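Local coordinates for KauB (PDB 6B4R), which probably oxidises aminoaldehydes and other aldehydes to the corresponding acids with NAD(P)+ as the electron acceptor, at residues Gln348-Asn351 / Thr352-Tyr356; Ser313-Asp316 / Lys317-Leu321. One frame throughout, in Å; residues are numbered along the deposited sequence.

Contact 1: residues Gln348-Asn351 / Thr352-Tyr356; sequences QQMN and TVLSY
Thr352 meets Gln348 twice, one turn back on helix 347-362. Its backbone N bonds to Gln348 O at 3.1 Å, the regular i to i+4 bond of the helix. Its hydroxyl OG1 donates to the same Gln348 O, also at 3.1 Å. The two donors reach this oxygen from opposite faces of the carbonyl plane, and OG1 stands 30° off it. The first torsion explains the second bond. OG1 is anti to the carbonyl carbon of Thr352 (chi1 -67°), which turns the hydroxyl back down the helix. A polar side-chain group is thus satisfied within the helix, and the bond favours this rotamer of Thr352.

Val353 follows with its N bonded to Gln349 O at 3.0 Å. Its CG2 methyl lies beside the backbone N, on the side of Gln349, with Val353 CG2 4.2 Å from Gln349 NE2. Leu354 repeats the backbone bond, N to Met350 O at 2.8 Å. Its side chain runs alongside that of Met350, both pointing the same way, with Leu354 CD1 4.0 Å from Met350 CG. This is an ordinary apolar i to i+4 pair. Ser355 N bonds to Asn351 O at 2.8 Å. Tyr356 N closes the next turn on Thr352 O.

Gln348 and Asn351 lie on the exposed side. The helix has one face turned to the protein. Gln349 touches Trp167 and Glu300 in loops, and its NE2 makes a weak hydrogen bond to Phe403 O. Met350 and Val353 are buried, and both rest on Val383 of strand 382-389. Farther along, Tyr356 OH is bonded to Glu400, just past helix 396-399.

Contact 2: residues Ser313-Asp316 / Lys317-Leu321; sequences SIKD and KFLPL
Ile314 sits at the N-cap of helix 315-326, and its O takes the N of Phe318 at 2.9 Å, and more weakly the N of Lys317. The next bond, Leu319 N to Lys315 O, is 3.2 Å long. Pro320 has no N-H to give to Asp316 O. Its CD faces that oxygen without a bond. The helix is kinked where the N of Pro320 and of Leu321 have no bond to the turn before.

Lys317 folds back along the chain. Its CG lies between the backbone N and the carbonyl carbon (chi1 55°), and the chain bends again at chi3 and chi4. CG therefore passes beside Ile314 O, and NZ donates to Ser313 O at 3.2 Å. The ammonium approaches that carbonyl at 29° from its plane. The carboxylate of Asp316 is near but not in contact, with OD2 5.3 Å from NZ.

Lys315 and Leu319 run side by side on another face. The end of the lysine passes the leucine methyl, with Lys315 NZ 3.6 Å from Leu319 CD2. NZ has its salt bridge elsewhere, with Asp389, and a long, weak ion pair with Glu411. Ile314 CD1 stands 4.5 Å from Phe318 CB, and both residues pack on Leu283 and Val276.

The chemistry is that of a helix start. Leu321 N makes a weak bond to Phe318 O instead. The negative charge of Asp316 probably suits the helix dipole. The Lys317 charge is turned back to a carbonyl just before the helix, Ser313 O, and that of Lys315 is paired with Asp389.

In the fold
From the N terminus, contact 2 comes first. It joins the turn after strand 307-311 to the start of helix 315-326. Contact 1 follows on the next helix, 347-362. The two are in series, so they neither nest nor cross, and neither closes a long loop. Their centres are 29 Å apart and their nearest atoms about 17 Å, with no touch. The residues of contact 2 pack on strands 273-276 and 307-311 and on helix 283-295. Met350 and Val353 of contact 1 lie on strand 382-389 of the same sheet. Contact 1 is away from the known sites; the Gln349 side chain is about 11 Å from the potassium ion and about 12 Å from the bound TOE.

Contact 1: residues Gln348-Asn351 / Thr352-Tyr356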
loop_
_atom_site.group_PDB
_atom_site.type_symbol
_atom_site.label_atom_id
_atom_site.label_comp_id
_atom_site.label_asym_id
_atom_site.label_seq_id
_atom_site.Cartn_x
_atom_site.Cartn_y
_atom_site.Cartn_z
ATOM N N GLN A 348 47.185 -0.529 6.655
ATOM C CA GLN A 348 46.538 0.011 7.848
ATOM C C GLN A 348 45.437 -0.910 8.368
ATOM O O GLN A 348 45.328 -1.148 9.572
ATOM C CB GLN A 348 45.958 1.394 7.555
ATOM C CG GLN A 348 45.215 2.016 8.726
ATOM C CD GLN A 348 44.535 3.320 8.360
ATOM O OE1 GLN A 348 44.552 3.739 7.202
ATOM N NE2 GLN A 348 43.930 3.970 9.348
ATOM N N GLN A 349 44.618 -1.418 7.453
ATOM C CA GLN A 349 43.538 -2.324 7.817
ATOM C C GLN A 349 44.108 -3.629 8.357
ATOM O O GLN A 349 43.574 -4.202 9.308
ATOM C CB GLN A 349 42.635 -2.598 6.612
ATOM C CG GLN A 349 41.414 -3.450 6.926
ATOM C CD GLN A 349 40.410 -2.735 7.814
ATOM O OE1 GLN A 349 40.309 -1.506 7.794
ATOM N NE2 GLN A 349 39.664 -3.502 8.602
ATOM N N MET A 350 45.199 -4.087 7.749
ATOM C CA MET A 350 45.864 -5.311 8.181
ATOM C C MET A 350 46.387 -5.183 9.607
ATOM O O MET A 350 46.192 -6.080 10.430
ATOM C CB MET A 350 47.014 -5.661 7.236
ATOM C CG MET A 350 47.682 -6.988 7.558
ATOM S SD MET A 350 49.184 -7.279 6.605
ATOM C CE MET A 350 50.194 -5.898 7.133
ATOM N N ASN A 351 47.050 -4.065 9.891
ATOM C CA ASN A 351 47.591 -3.804 11.221
ATOM C C ASN A 351 46.497 -3.739 12.276
ATOM O O ASN A 351 46.679 -4.199 13.403
ATOM C CB ASN A 351 48.400 -2.506 11.230
ATOM C CG ASN A 351 49.648 -2.593 10.379
ATOM O OD1 ASN A 351 50.219 -3.669 10.205
ATOM N ND2 ASN A 351 50.080 -1.458 9.842
ATOM N N THR A 352 45.362 -3.161 11.903
ATOM C CA THR A 352 44.213 -3.086 12.791
ATOM C C THR A 352 43.688 -4.484 13.108
ATOM O O THR A 352 43.412 -4.805 14.266
ATOM C CB THR A 352 43.097 -2.226 12.177
ATOM O OG1 THR A 352 43.535 -0.863 12.102
ATOM C CG2 THR A 352 41.832 -2.301 13.017
ATOM N N VAL A 353 43.564 -5.313 12.076
ATOM C CA VAL A 353 43.137 -6.698 12.252
ATOM C C VAL A 353 44.133 -7.471 13.118
ATOM O O VAL A 353 43.741 -8.214 14.018
ATOM C CB VAL A 353 42.955 -7.415 10.898
ATOM C CG1 VAL A 353 42.706 -8.901 11.107
ATOM C CG2 VAL A 353 41.816 -6.783 10.110
ATOM N N LEU A 354 45.421 -7.282 12.850
ATOM C CA LEU A 354 46.466 -7.920 13.642
ATOM C C LEU A 354 46.446 -7.426 15.084
ATOM O O LEU A 354 46.726 -8.184 16.013
ATOM C CB LEU A 354 47.840 -7.670 13.020
ATOM C CG LEU A 354 48.108 -8.376 11.690
ATOM C CD1 LEU A 354 49.427 -7.916 11.089
ATOM C CD2 LEU A 354 48.099 -9.884 11.882
ATOM N N SER A 355 46.111 -6.152 15.264
ATOM C CA SER A 355 46.035 -5.561 16.596
ATOM C C SER A 355 44.876 -6.144 17.403
ATOM O O SER A 355 44.997 -6.364 18.608
ATOM C CB SER A 355 45.905 -4.040 16.505
ATOM O OG SER A 355 45.777 -3.467 17.793
ATOM N N TYR A 356 43.753 -6.392 16.734
ATOM C CA TYR A 356 42.601 -7.002 17.390
ATOM C C TYR A 356 42.873 -8.453 17.768
ATOM O O TYR A 356 42.422 -8.919 18.813
ATOM C CB TYR A 356 41.353 -6.908 16.510
ATOM C CG TYR A 356 40.564 -5.633 16.699
ATOM C CD1 TYR A 356 39.837 -5.409 17.863
ATOM C CD2 TYR A 356 40.538 -4.655 15.712
ATOM C CE1 TYR A 356 39.111 -4.247 18.042
ATOM C CE2 TYR A 356 39.814 -3.490 15.880
ATOM C CZ TYR A 356 39.103 -3.292 17.047
ATOM O OH TYR A 356 38.382 -2.133 17.216
#

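Contact 2: residues Ser313-Asp316 / Lys317-Leu321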
loop_
_atom_site.group_PDB
_atom_site.type_symbol
_atom_site.label_atom_id
_atom_site.label_comp_id
_atom_site.label_asym_id
_atom_site.label_seq_id
_atom_site.Cartn_x
_atom_site.Cartn_y
_atom_site.Cartn_z
ATOM N N SER A 313 24.842 -26.870 25.060
ATOM C CA SER A 313 24.646 -28.313 24.943
ATOM C C SER A 313 25.206 -28.920 23.649
ATOM O O SER A 313 25.386 -30.135 23.565
ATOM C CB SER A 313 23.166 -28.676 25.104
ATOM O OG SER A 313 22.366 -28.031 24.129
ATOM N N ILE A 314 25.474 -28.084 22.647
ATOM C CA ILE A 314 26.025 -28.574 21.383
ATOM C C ILE A 314 27.343 -27.912 21.006
ATOM O O ILE A 314 27.807 -28.059 19.878
ATOM C CB ILE A 314 25.058 -28.365 20.205
ATOM C CG1 ILE A 314 24.758 -26.874 20.032
ATOM C CG2 ILE A 314 23.789 -29.181 20.400
ATOM C CD1 ILE A 314 24.179 -26.516 18.684
ATOM N N LYS A 315 27.944 -27.192 21.944
ATOM C CA LYS A 315 29.167 -26.447 21.663
ATOM C C LYS A 315 30.338 -27.363 21.303
ATOM O O LYS A 315 31.127 -27.052 20.411
ATOM C CB LYS A 315 29.530 -25.553 22.853
ATOM C CG LYS A 315 30.626 -24.535 22.569
ATOM C CD LYS A 315 31.995 -25.045 22.986
ATOM C CE LYS A 315 33.078 -24.028 22.668
ATOM N NZ LYS A 315 34.420 -24.491 23.125
ATOM N N ASP A 316 30.444 -28.490 21.997
ATOM C CA ASP A 316 31.574 -29.394 21.809
ATOM C C ASP A 316 31.512 -30.154 20.488
ATOM O O ASP A 316 32.518 -30.698 20.031
ATOM C CB ASP A 316 31.682 -30.373 22.983
ATOM C CG ASP A 316 32.026 -29.681 24.289
ATOM O OD1 ASP A 316 32.598 -28.570 24.242
ATOM O OD2 ASP A 316 31.727 -30.247 25.362
ATOM N N LYS A 317 30.334 -30.189 19.873
ATOM C CA LYS A 317 30.161 -30.912 18.618
ATOM C C LYS A 317 29.990 -29.970 17.429
ATOM O O LYS A 317 30.192 -30.367 16.281
ATOM C CB LYS A 317 28.977 -31.877 18.717
ATOM C CG LYS A 317 27.676 -31.220 19.140
ATOM C CD LYS A 317 26.763 -32.203 19.859
ATOM C CE LYS A 317 27.386 -32.672 21.168
ATOM N NZ LYS A 317 27.770 -31.526 22.043
ATOM N N PHE A 318 29.632 -28.720 17.709
ATOM C CA PHE A 318 29.410 -27.734 16.656
ATOM C C PHE A 318 30.697 -27.005 16.286
ATOM O O PHE A 318 30.953 -26.744 15.109
ATOM C CB PHE A 318 28.333 -26.731 17.078
ATOM C CG PHE A 318 28.010 -25.707 16.028
ATOM C CD1 PHE A 318 27.308 -26.063 14.888
ATOM C CD2 PHE A 318 28.401 -24.389 16.184
ATOM C CE1 PHE A 318 27.006 -25.123 13.921
ATOM C CE2 PHE A 318 28.101 -23.442 15.220
ATOM C CZ PHE A 318 27.403 -23.810 14.087
ATOM N N LEU A 319 31.504 -26.684 17.294
ATOM C CA LEU A 319 32.774 -25.990 17.072
ATOM C C LEU A 319 33.758 -26.722 16.140
ATOM O O LEU A 319 34.351 -26.089 15.266
ATOM C CB LEU A 319 33.451 -25.629 18.401
ATOM C CG LEU A 319 34.761 -24.844 18.282
ATOM C CD1 LEU A 319 34.535 -23.544 17.527
ATOM C CD2 LEU A 319 35.361 -24.571 19.651
ATOM N N PRO A 320 33.943 -28.046 16.322
ATOM C CA PRO A 320 34.849 -28.738 15.396
ATOM C C PRO A 320 34.363 -28.693 13.948
ATOM O O PRO A 320 35.177 -28.716 13.025
ATOM C CB PRO A 320 34.831 -30.182 15.906
ATOM C CG PRO A 320 34.474 -30.072 17.339
ATOM C CD PRO A 320 33.502 -28.937 17.412
ATOM N N LEU A 321 33.050 -28.629 13.754
ATOM C CA LEU A 321 32.478 -28.552 12.415
ATOM C C LEU A 321 32.768 -27.199 11.776
ATOM O O LEU A 321 32.978 -27.108 10.565
ATOM C CB LEU A 321 30.970 -28.801 12.462
ATOM C CG LEU A 321 30.521 -30.169 12.978
ATOM C CD1 LEU A 321 29.011 -30.201 13.163
ATOM C CD2 LEU A 321 30.968 -31.265 12.027
#